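Local coordinates for stress response kinase A (Escherichia coli, PDB 1ZYL), which phosphorylates itself and other proteins on serine and threonine using ATP, and helps protect cells from stress, at residues 145-150 / 187-192; 179-184 / 315-320; 223-228 / 267-272. All coordinates share one frame; numbering follows the deposited sequence.

Interaction 1. Residues 145-150 / 187-192; sequences PTIGLN and AHWRED
L149 lies over one face of the W189 indole. The contact belongs to the helical lobe of a protein-kinase-like fold, of the phosphotransferase (APH) family. It joins the start of helix 149-161 to the loop that leaves helix 171-188. G148 sits at the N-cap position of the first helix, so L149 is in its first turn.

The main interaction is a CH-pi contact. L149 CD2 is 3.8 Å from the centroid of the W189 five-membered ring, only 13° off the ring normal. L149 CG comes down beside it, 3.6 Å from W189 CD1. CD1 of L149 also meets this part of the ring, 4.0 Å from W189 CD1. The two side chains slide past each other in opposite directions, and the branched end of the leucine rests on the pyrrole half. W189 has CG anti to its own N (chi1 -166°), which carries the indole across to the other segment.

The benzene half meets I147. I147 CG2 is 4.3 Å from W189 CH2. The carbonyl oxygen of I147 lies at the edge of the indole, near its plane, 4.3 Å from W189 CZ2. G148 CA approaches obliquely, 4.3 Å from W189 NE1.

Helix 266-283 adds to this apolar cluster: L149 touches M272, and W189 touches both L269 and M272. The I147 side chain also touches R222 and Y152. Of the L149 atoms, CD2 also reaches the fused part of the indole, 4.0 Å from W189 CD2.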
loop_
_atom_site.group_PDB
_atom_site.type_symbol
_atom_site.label_atom_id
_atom_site.label_comp_id
_atom_site.label_asym_id
_atom_site.label_seq_id
_atom_site.Cartn_x
_atom_site.Cartn_y
_atom_site.Cartn_z
ATOM N N PRO A 145 -9.609 -3.354 6.435
ATOM C CA PRO A 145 -10.181 -2.007 6.391
ATOM C C PRO A 145 -10.793 -1.665 5.047
ATOM O O PRO A 145 -10.446 -2.243 4.012
ATOM C CB PRO A 145 -8.982 -1.103 6.681
ATOM C CG PRO A 145 -8.080 -1.958 7.468
ATOM C CD PRO A 145 -8.181 -3.307 6.787
ATOM N N THR A 146 -11.719 -0.726 5.060
ATOM C CA THR A 146 -12.304 -0.275 3.815
ATOM C C THR A 146 -12.004 1.223 3.831
ATOM O O THR A 146 -12.588 1.969 4.616
ATOM C CB THR A 146 -13.811 -0.587 3.752
ATOM O OG1 THR A 146 -14.494 0.464 3.068
ATOM C CG2 THR A 146 -14.373 -0.762 5.134
ATOM N N ILE A 147 -11.044 1.627 2.992
ATOM C CA ILE A 147 -10.581 3.004 2.886
ATOM C C ILE A 147 -11.660 4.025 3.228
ATOM O O ILE A 147 -12.790 3.966 2.732
ATOM C CB ILE A 147 -9.999 3.280 1.464
ATOM C CG1 ILE A 147 -8.669 2.546 1.304
ATOM C CG2 ILE A 147 -9.783 4.776 1.232
ATOM C CD1 ILE A 147 -7.970 2.815 -0.020
ATOM N N GLY A 148 -11.300 4.957 4.096
ATOM C CA GLY A 148 -12.227 5.978 4.518
ATOM C C GLY A 148 -11.479 6.949 5.399
ATOM O O GLY A 148 -10.315 6.720 5.738
ATOM N N LEU A 149 -12.148 8.026 5.790
ATOM C CA LEU A 149 -11.545 9.071 6.612
ATOM C C LEU A 149 -11.102 8.667 8.022
ATOM O O LEU A 149 -10.144 9.228 8.554
ATOM C CB LEU A 149 -12.510 10.253 6.701
ATOM C CG LEU A 149 -13.081 10.731 5.372
ATOM C CD1 LEU A 149 -13.771 12.061 5.593
ATOM C CD2 LEU A 149 -11.971 10.862 4.331
ATOM N N ASN A 150 -11.789 7.701 8.627
ATOM C CA ASN A 150 -11.443 7.277 9.980
ATOM C C ASN A 150 -9.996 6.855 10.138
ATOM O O ASN A 150 -9.247 7.456 10.903
ATOM C CB ASN A 150 -12.337 6.126 10.434
ATOM C CG ASN A 150 -11.864 5.506 11.738
ATOM O OD1 ASN A 150 -11.662 4.292 11.825
ATOM N ND2 ASN A 150 -11.684 6.336 12.758
ATOM N N ALA A 187 -14.598 17.537 2.935
ATOM C CA ALA A 187 -15.564 18.255 2.110
ATOM C C ALA A 187 -15.661 17.739 0.673
ATOM O O ALA A 187 -16.635 18.019 -0.020
ATOM C CB ALA A 187 -15.247 19.755 2.106
ATOM N N HIS A 188 -14.661 16.990 0.222
ATOM C CA HIS A 188 -14.682 16.455 -1.135
ATOM C C HIS A 188 -14.831 14.941 -1.142
ATOM O O HIS A 188 -14.879 14.333 -2.207
ATOM C CB HIS A 188 -13.399 16.833 -1.879
ATOM C CG HIS A 188 -13.185 18.310 -2.005
ATOM N ND1 HIS A 188 -13.881 19.090 -2.903
ATOM C CD2 HIS A 188 -12.362 19.152 -1.337
ATOM C CE1 HIS A 188 -13.495 20.348 -2.782
ATOM N NE2 HIS A 188 -12.573 20.413 -1.838
ATOM N N TRP A 189 -14.900 14.324 0.037
ATOM C CA TRP A 189 -15.035 12.870 0.105
ATOM C C TRP A 189 -16.468 12.516 -0.198
ATOM O O TRP A 189 -17.346 13.361 -0.086
ATOM C CB TRP A 189 -14.659 12.350 1.490
ATOM C CG TRP A 189 -14.447 10.853 1.544
ATOM C CD1 TRP A 189 -15.045 9.976 2.401
ATOM C CD2 TRP A 189 -13.562 10.069 0.723
ATOM N NE1 TRP A 189 -14.591 8.695 2.172
ATOM C CE2 TRP A 189 -13.683 8.720 1.147
ATOM C CE3 TRP A 189 -12.681 10.371 -0.326
ATOM C CZ2 TRP A 189 -12.957 7.675 0.557
ATOM C CZ3 TRP A 189 -11.958 9.330 -0.914
ATOM C CH2 TRP A 189 -12.104 7.997 -0.466
ATOM N N ARG A 190 -16.717 11.275 -0.591
ATOM C CA ARG A 190 -18.084 10.869 -0.907
ATOM C C ARG A 190 -18.247 9.359 -0.861
ATOM O O ARG A 190 -17.327 8.621 -1.210
ATOM C CB ARG A 190 -18.485 11.399 -2.296
ATOM C CG ARG A 190 -17.631 10.883 -3.460
ATOM C CD ARG A 190 -17.896 11.681 -4.738
ATOM N NE ARG A 190 -17.112 11.223 -5.888
ATOM C CZ ARG A 190 -17.280 10.054 -6.505
ATOM N NH1 ARG A 190 -16.515 9.731 -7.544
ATOM N NH2 ARG A 190 -18.213 9.207 -6.092
ATOM N N GLU A 191 -19.411 8.904 -0.405
ATOM C CA GLU A 191 -19.700 7.474 -0.337
ATOM C C GLU A 191 -20.527 7.172 -1.574
ATOM O O GLU A 191 -21.290 6.207 -1.634
ATOM C CB GLU A 191 -20.501 7.146 0.924
ATOM C CG GLU A 191 -19.756 6.297 1.948
ATOM C CD GLU A 191 -18.510 6.972 2.493
ATOM O OE1 GLU A 191 -17.569 7.211 1.708
ATOM O OE2 GLU A 191 -18.474 7.260 3.709
ATOM N N ASP A 192 -20.346 8.034 -2.564
ATOM C CA ASP A 192 -21.045 7.967 -3.831
ATOM C C ASP A 192 -20.261 7.185 -4.904
ATOM O O ASP A 192 -20.384 7.454 -6.100
ATOM C CB ASP A 192 -21.307 9.403 -4.286
ATOM C CG ASP A 192 -22.204 9.478 -5.486
ATOM O OD1 ASP A 192 -23.247 8.781 -5.497
ATOM O OD2 ASP A 192 -21.872 10.244 -6.416
#

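Interaction 2. Residues 179-184 / 315-320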
loop_
_atom_site.group_PDB
_atom_site.type_symbol
_atom_site.label_atom_id
_atom_site.label_comp_id
_atom_site.label_asym_id
_atom_site.label_seq_id
_atom_site.Cartn_x
_atom_site.Cartn_y
_atom_site.Cartn_z
ATOM N N ASP A 179 -5.646 19.919 10.523
ATOM C CA ASP A 179 -7.081 20.114 10.639
ATOM C C ASP A 179 -7.622 20.704 9.325
ATOM O O ASP A 179 -8.589 20.208 8.747
ATOM C CB ASP A 179 -7.379 21.062 11.812
ATOM C CG ASP A 179 -7.019 20.457 13.169
ATOM O OD1 ASP A 179 -7.096 21.169 14.190
ATOM O OD2 ASP A 179 -6.661 19.269 13.225
ATOM N N GLU A 180 -6.978 21.764 8.859
ATOM C CA GLU A 180 -7.369 22.426 7.624
ATOM C C GLU A 180 -7.377 21.444 6.467
ATOM O O GLU A 180 -8.225 21.523 5.578
ATOM C CB GLU A 180 -6.392 23.558 7.312
ATOM C CG GLU A 180 -6.829 24.946 7.786
ATOM C CD GLU A 180 -5.651 25.866 8.085
ATOM O OE1 GLU A 180 -4.601 25.754 7.412
ATOM O OE2 GLU A 180 -5.783 26.708 8.999
ATOM N N LEU A 181 -6.427 20.517 6.478
ATOM C CA LEU A 181 -6.348 19.538 5.411
ATOM C C LEU A 181 -7.471 18.540 5.532
ATOM O O LEU A 181 -8.145 18.262 4.549
ATOM C CB LEU A 181 -4.998 18.811 5.421
ATOM C CG LEU A 181 -4.729 17.921 4.197
ATOM C CD1 LEU A 181 -4.847 18.736 2.931
ATOM C CD2 LEU A 181 -3.353 17.302 4.286
ATOM N N ILE A 182 -7.698 18.004 6.727
ATOM C CA ILE A 182 -8.768 17.023 6.857
ATOM C C ILE A 182 -10.141 17.661 6.624
ATOM O O ILE A 182 -11.089 16.973 6.244
ATOM C CB ILE A 182 -8.731 16.247 8.229
ATOM C CG1 ILE A 182 -9.553 16.966 9.290
ATOM C CG2 ILE A 182 -7.301 16.065 8.694
ATOM C CD1 ILE A 182 -11.022 16.554 9.310
ATOM N N ALA A 183 -10.263 18.964 6.836
ATOM C CA ALA A 183 -11.548 19.609 6.582
ATOM C C ALA A 183 -11.759 19.633 5.064
ATOM O O ALA A 183 -12.841 19.314 4.566
ATOM C CB ALA A 183 -11.558 21.028 7.129
ATOM N N ALA A 184 -10.716 20.003 4.331
ATOM C CA ALA A 184 -10.794 20.062 2.881
ATOM C C ALA A 184 -11.080 18.700 2.257
ATOM O O ALA A 184 -11.978 18.569 1.434
ATOM C CB ALA A 184 -9.508 20.637 2.315
ATOM N N LYS A 315 -4.942 23.787 -0.839
ATOM C CA LYS A 315 -5.139 24.725 -1.933
ATOM C C LYS A 315 -5.444 23.986 -3.236
ATOM O O LYS A 315 -6.158 24.492 -4.103
ATOM C CB LYS A 315 -3.904 25.611 -2.091
ATOM C CG LYS A 315 -3.699 26.542 -0.906
ATOM C CD LYS A 315 -2.449 27.387 -1.038
ATOM C CE LYS A 315 -2.261 28.264 0.195
ATOM N NZ LYS A 315 -0.923 28.927 0.202
ATOM N N VAL A 316 -4.904 22.781 -3.361
ATOM C CA VAL A 316 -5.128 21.963 -4.541
ATOM C C VAL A 316 -6.566 21.465 -4.529
ATOM O O VAL A 316 -7.165 21.220 -5.576
ATOM C CB VAL A 316 -4.178 20.756 -4.547
ATOM C CG1 VAL A 316 -4.474 19.850 -5.725
ATOM C CG2 VAL A 316 -2.743 21.243 -4.596
ATOM N N LEU A 317 -7.114 21.326 -3.326
ATOM C CA LEU A 317 -8.478 20.850 -3.132
ATOM C C LEU A 317 -9.515 21.963 -3.278
ATOM O O LEU A 317 -10.717 21.705 -3.241
ATOM C CB LEU A 317 -8.600 20.191 -1.749
ATOM C CG LEU A 317 -7.805 18.894 -1.555
ATOM C CD1 LEU A 317 -7.415 18.716 -0.102
ATOM C CD2 LEU A 317 -8.621 17.723 -2.043
ATOM N N GLN A 318 -9.048 23.196 -3.448
ATOM C CA GLN A 318 -9.945 24.341 -3.587
ATOM C C GLN A 318 -9.649 25.173 -4.829
ATOM O O GLN A 318 -8.496 25.303 -5.248
ATOM C CB GLN A 318 -9.856 25.227 -2.347
ATOM C CG GLN A 318 -10.543 24.643 -1.130
ATOM C CD GLN A 318 -10.140 25.340 0.156
ATOM O OE1 GLN A 318 -9.024 25.162 0.652
ATOM N NE2 GLN A 318 -11.047 26.146 0.700
ATOM N N GLU A 319 -10.699 25.742 -5.415
ATOM C CA GLU A 319 -10.536 26.550 -6.608
ATOM C C GLU A 319 -9.706 27.792 -6.311
ATOM O O GLU A 319 -10.009 28.550 -5.387
ATOM C CB GLU A 319 -11.903 26.963 -7.180
ATOM C CG GLU A 319 -12.685 27.974 -6.342
ATOM C CD GLU A 319 -13.655 28.809 -7.180
ATOM O OE1 GLU A 319 -13.217 29.357 -8.216
ATOM O OE2 GLU A 319 -14.844 28.928 -6.803
ATOM N N PRO A 320 -8.632 28.007 -7.086
ATOM C CA PRO A 320 -7.749 29.167 -6.913
ATOM C C PRO A 320 -8.475 30.429 -7.377
ATOM O O PRO A 320 -9.075 30.441 -8.452
ATOM C CB PRO A 320 -6.561 28.826 -7.804
ATOM C CG PRO A 320 -7.219 28.074 -8.938
ATOM C CD PRO A 320 -8.171 27.156 -8.199
#
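L317 points its side chain at helix 171-188, toward A184 and L181. Both segments belong to the helical lobe of the kinase-like fold. The contact sets L317, near the C-terminal end of helix 300-316, against helix 171-188. It lies away from the annotated sites.

The path begins at L317 CB, which is 4.2 Å from A184 CB. The next bond places CG anti to the carbonyl carbon of L317 (chi1 -67°), and CG then divides into two methyls that serve different neighbours. CD1 is the methyl that meets helix 171-188. It touches both A184 and L181. CD2 turns to helix 266-283, where it meets the side chains of E267 and P268. L317 therefore fills a corner between two helices.

L181 and A184 are three residues apart and lie on one side of their helix. A184 offers only its CB, and L317 CD1 rests on A184 CB at 3.7 Å. Within the helix, A183 N donates to D179 O at 2.8 Å, and A184 N donates to E180 O at 3.2 Å.

L181 and L317 cross at about a right angle, and they meet methyl to methyl. L181 has CG anti to its backbone N (chi1 -171°). It also touches F310 and Q313 of helix 300-316. The methyls that meet are L181 CD1 and L317 CD1, 4.0 Å apart.

Interaction 3. Residues 223-228 / 267-272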
loop_
_atom_site.group_PDB
_atom_site.type_symbol
_atom_site.label_atom_id
_atom_site.label_comp_id
_atom_site.label_asym_id
_atom_site.label_seq_id
_atom_site.Cartn_x
_atom_site.Cartn_y
_atom_site.Cartn_z
ATOM N N ASN A 223 -10.524 -2.224 1.080
ATOM C CA ASN A 223 -11.714 -1.998 0.262
ATOM C C ASN A 223 -11.706 -0.498 -0.052
ATOM O O ASN A 223 -11.592 0.336 0.852
ATOM C CB ASN A 223 -13.013 -2.345 1.007
ATOM C CG ASN A 223 -13.167 -3.840 1.287
ATOM O OD1 ASN A 223 -12.840 -4.685 0.449
ATOM N ND2 ASN A 223 -13.696 -4.169 2.468
ATOM N N GLY A 224 -11.809 -0.147 -1.325
ATOM C CA GLY A 224 -11.813 1.259 -1.686
ATOM C C GLY A 224 -12.253 1.498 -3.114
ATOM O O GLY A 224 -12.786 0.598 -3.765
ATOM N N PRO A 225 -12.048 2.713 -3.634
ATOM C CA PRO A 225 -12.430 3.059 -5.005
ATOM C C PRO A 225 -11.353 2.645 -5.996
ATOM O O PRO A 225 -10.155 2.848 -5.755
ATOM C CB PRO A 225 -12.602 4.567 -4.933
ATOM C CG PRO A 225 -11.520 4.949 -4.006
ATOM C CD PRO A 225 -11.587 3.905 -2.905
ATOM N N ALA A 226 -11.786 2.071 -7.115
ATOM C CA ALA A 226 -10.879 1.609 -8.155
ATOM C C ALA A 226 -9.731 2.584 -8.394
ATOM O O ALA A 226 -8.582 2.159 -8.538
ATOM C CB ALA A 226 -11.646 1.363 -9.440
ATOM N N VAL A 227 -10.027 3.882 -8.426
ATOM C CA VAL A 227 -8.986 4.888 -8.642
ATOM C C VAL A 227 -7.749 4.716 -7.773
ATOM O O VAL A 227 -6.645 5.072 -8.198
ATOM C CB VAL A 227 -9.484 6.317 -8.401
ATOM C CG1 VAL A 227 -9.749 6.987 -9.716
ATOM C CG2 VAL A 227 -10.721 6.305 -7.547
ATOM N N GLN A 228 -7.936 4.183 -6.565
ATOM C CA GLN A 228 -6.835 3.982 -5.625
ATOM C C GLN A 228 -5.651 3.265 -6.249
ATOM O O GLN A 228 -4.507 3.606 -5.971
ATOM C CB GLN A 228 -7.300 3.174 -4.418
ATOM C CG GLN A 228 -7.007 3.820 -3.083
ATOM C CD GLN A 228 -5.565 4.249 -2.928
ATOM O OE1 GLN A 228 -4.673 3.431 -2.694
ATOM N NE2 GLN A 228 -5.328 5.548 -3.059
ATOM N N GLU A 267 -7.056 13.834 -5.415
ATOM C CA GLU A 267 -6.409 14.745 -4.485
ATOM C C GLU A 267 -6.800 14.384 -3.061
ATOM O O GLU A 267 -6.009 14.541 -2.134
ATOM C CB GLU A 267 -6.736 16.195 -4.831
ATOM C CG GLU A 267 -6.179 16.585 -6.198
ATOM C CD GLU A 267 -4.700 16.200 -6.367
ATOM O OE1 GLU A 267 -4.301 15.844 -7.505
ATOM O OE2 GLU A 267 -3.936 16.259 -5.370
ATOM N N PRO A 268 -8.038 13.919 -2.855
ATOM C CA PRO A 268 -8.341 13.564 -1.470
ATOM C C PRO A 268 -7.571 12.303 -1.065
ATOM O O PRO A 268 -7.140 12.173 0.076
ATOM C CB PRO A 268 -9.847 13.361 -1.495
ATOM C CG PRO A 268 -10.271 14.431 -2.433
ATOM C CD PRO A 268 -9.276 14.264 -3.574
ATOM N N LEU A 269 -7.383 11.373 -1.999
ATOM C CA LEU A 269 -6.648 10.141 -1.689
ATOM C C LEU A 269 -5.190 10.444 -1.388
ATOM O O LEU A 269 -4.614 9.892 -0.449
ATOM C CB LEU A 269 -6.723 9.142 -2.849
ATOM C CG LEU A 269 -8.088 8.507 -3.081
ATOM C CD1 LEU A 269 -8.035 7.640 -4.308
ATOM C CD2 LEU A 269 -8.492 7.705 -1.871
ATOM N N ARG A 270 -4.597 11.318 -2.195
ATOM C CA ARG A 270 -3.206 11.700 -2.008
ATOM C C ARG A 270 -3.061 12.393 -0.643
ATOM O O ARG A 270 -2.114 12.124 0.110
ATOM C CB ARG A 270 -2.768 12.619 -3.151
ATOM C CG ARG A 270 -1.390 13.244 -2.963
ATOM C CD ARG A 270 -1.086 14.218 -4.079
ATOM N NE ARG A 270 -0.711 13.557 -5.329
ATOM C CZ ARG A 270 -1.294 13.796 -6.500
ATOM N NH1 ARG A 270 -0.887 13.167 -7.593
ATOM N NH2 ARG A 270 -2.301 14.655 -6.579
ATOM N N ALA A 271 -4.006 13.274 -0.324
ATOM C CA ALA A 271 -3.986 13.964 0.956
ATOM C C ALA A 271 -4.077 12.895 2.026
ATOM O O ALA A 271 -3.385 12.949 3.042
ATOM C CB ALA A 271 -5.174 14.897 1.074
ATOM N N MET A 272 -4.935 11.911 1.780
ATOM C CA MET A 272 -5.145 10.823 2.719
ATOM C C MET A 272 -3.893 9.994 2.955
ATOM O O MET A 272 -3.565 9.676 4.101
ATOM C CB MET A 272 -6.287 9.932 2.229
ATOM C CG MET A 272 -7.676 10.523 2.477
ATOM S SD MET A 272 -9.032 9.607 1.719
ATOM C CE MET A 272 -9.843 10.882 1.240
#
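L269 projects from helix 266-283 into the bend formed by P225, V227 and Q228. The bend lies in the helical lobe of the kinase-like fold and runs from strand 223-224 into helix 228-231.

The contacts across the two segments are mainly apolar. CD1 of L269 is the central atom. It is 4.4 Å from P225 CG and 4.4 Å from V227 CG2. It also lies against Q228, 4.1 Å from both Q228 CA and Q228 CG. The leucine CG is anti to its carbonyl carbon (chi1 -70°), and this turns the isobutyl end into the bend. The side chain of W231 touches the same leucine. Replacing L269 with an alanine would probably open a gap between the helix and the bend, leaving P225 and V227 without their shared apolar partner.

Hydrogen bonds shape each side separately. In the bend, Q228 N donates to P225 O at 2.7 Å, and V227 N donates to the carboxylate of E262. Strand 223-224 pairs with strand 196-197, through G224 and L196. In the helix, A271 N donates to E267 O at 3.0 Å, and M272 N donates to P268 O at 2.8 Å.

In the fold
The three contacts share the helical lobe. Interactions 1 and 3 are neighbours, with centres about 8 Å apart. P145 O and N223 N, 2.9 Å apart, probably form a hydrogen bond between them, and I147 CD1 reaches Q228 CG at 3.4 Å. Interaction 2 is about 15 Å from each of the others, measured between centres. Helix 171-188 links it to interaction 1, and L181 CD1, 4.3 Å from A271 CB, links it to interaction 3. Along the chain, interaction 3 is nested inside the loop that interaction 2 closes. Interaction 3 lies nearest the probable proton acceptor D201: the Q228 side chain is about 6 Å from that of D201, against about 9 Å for I147.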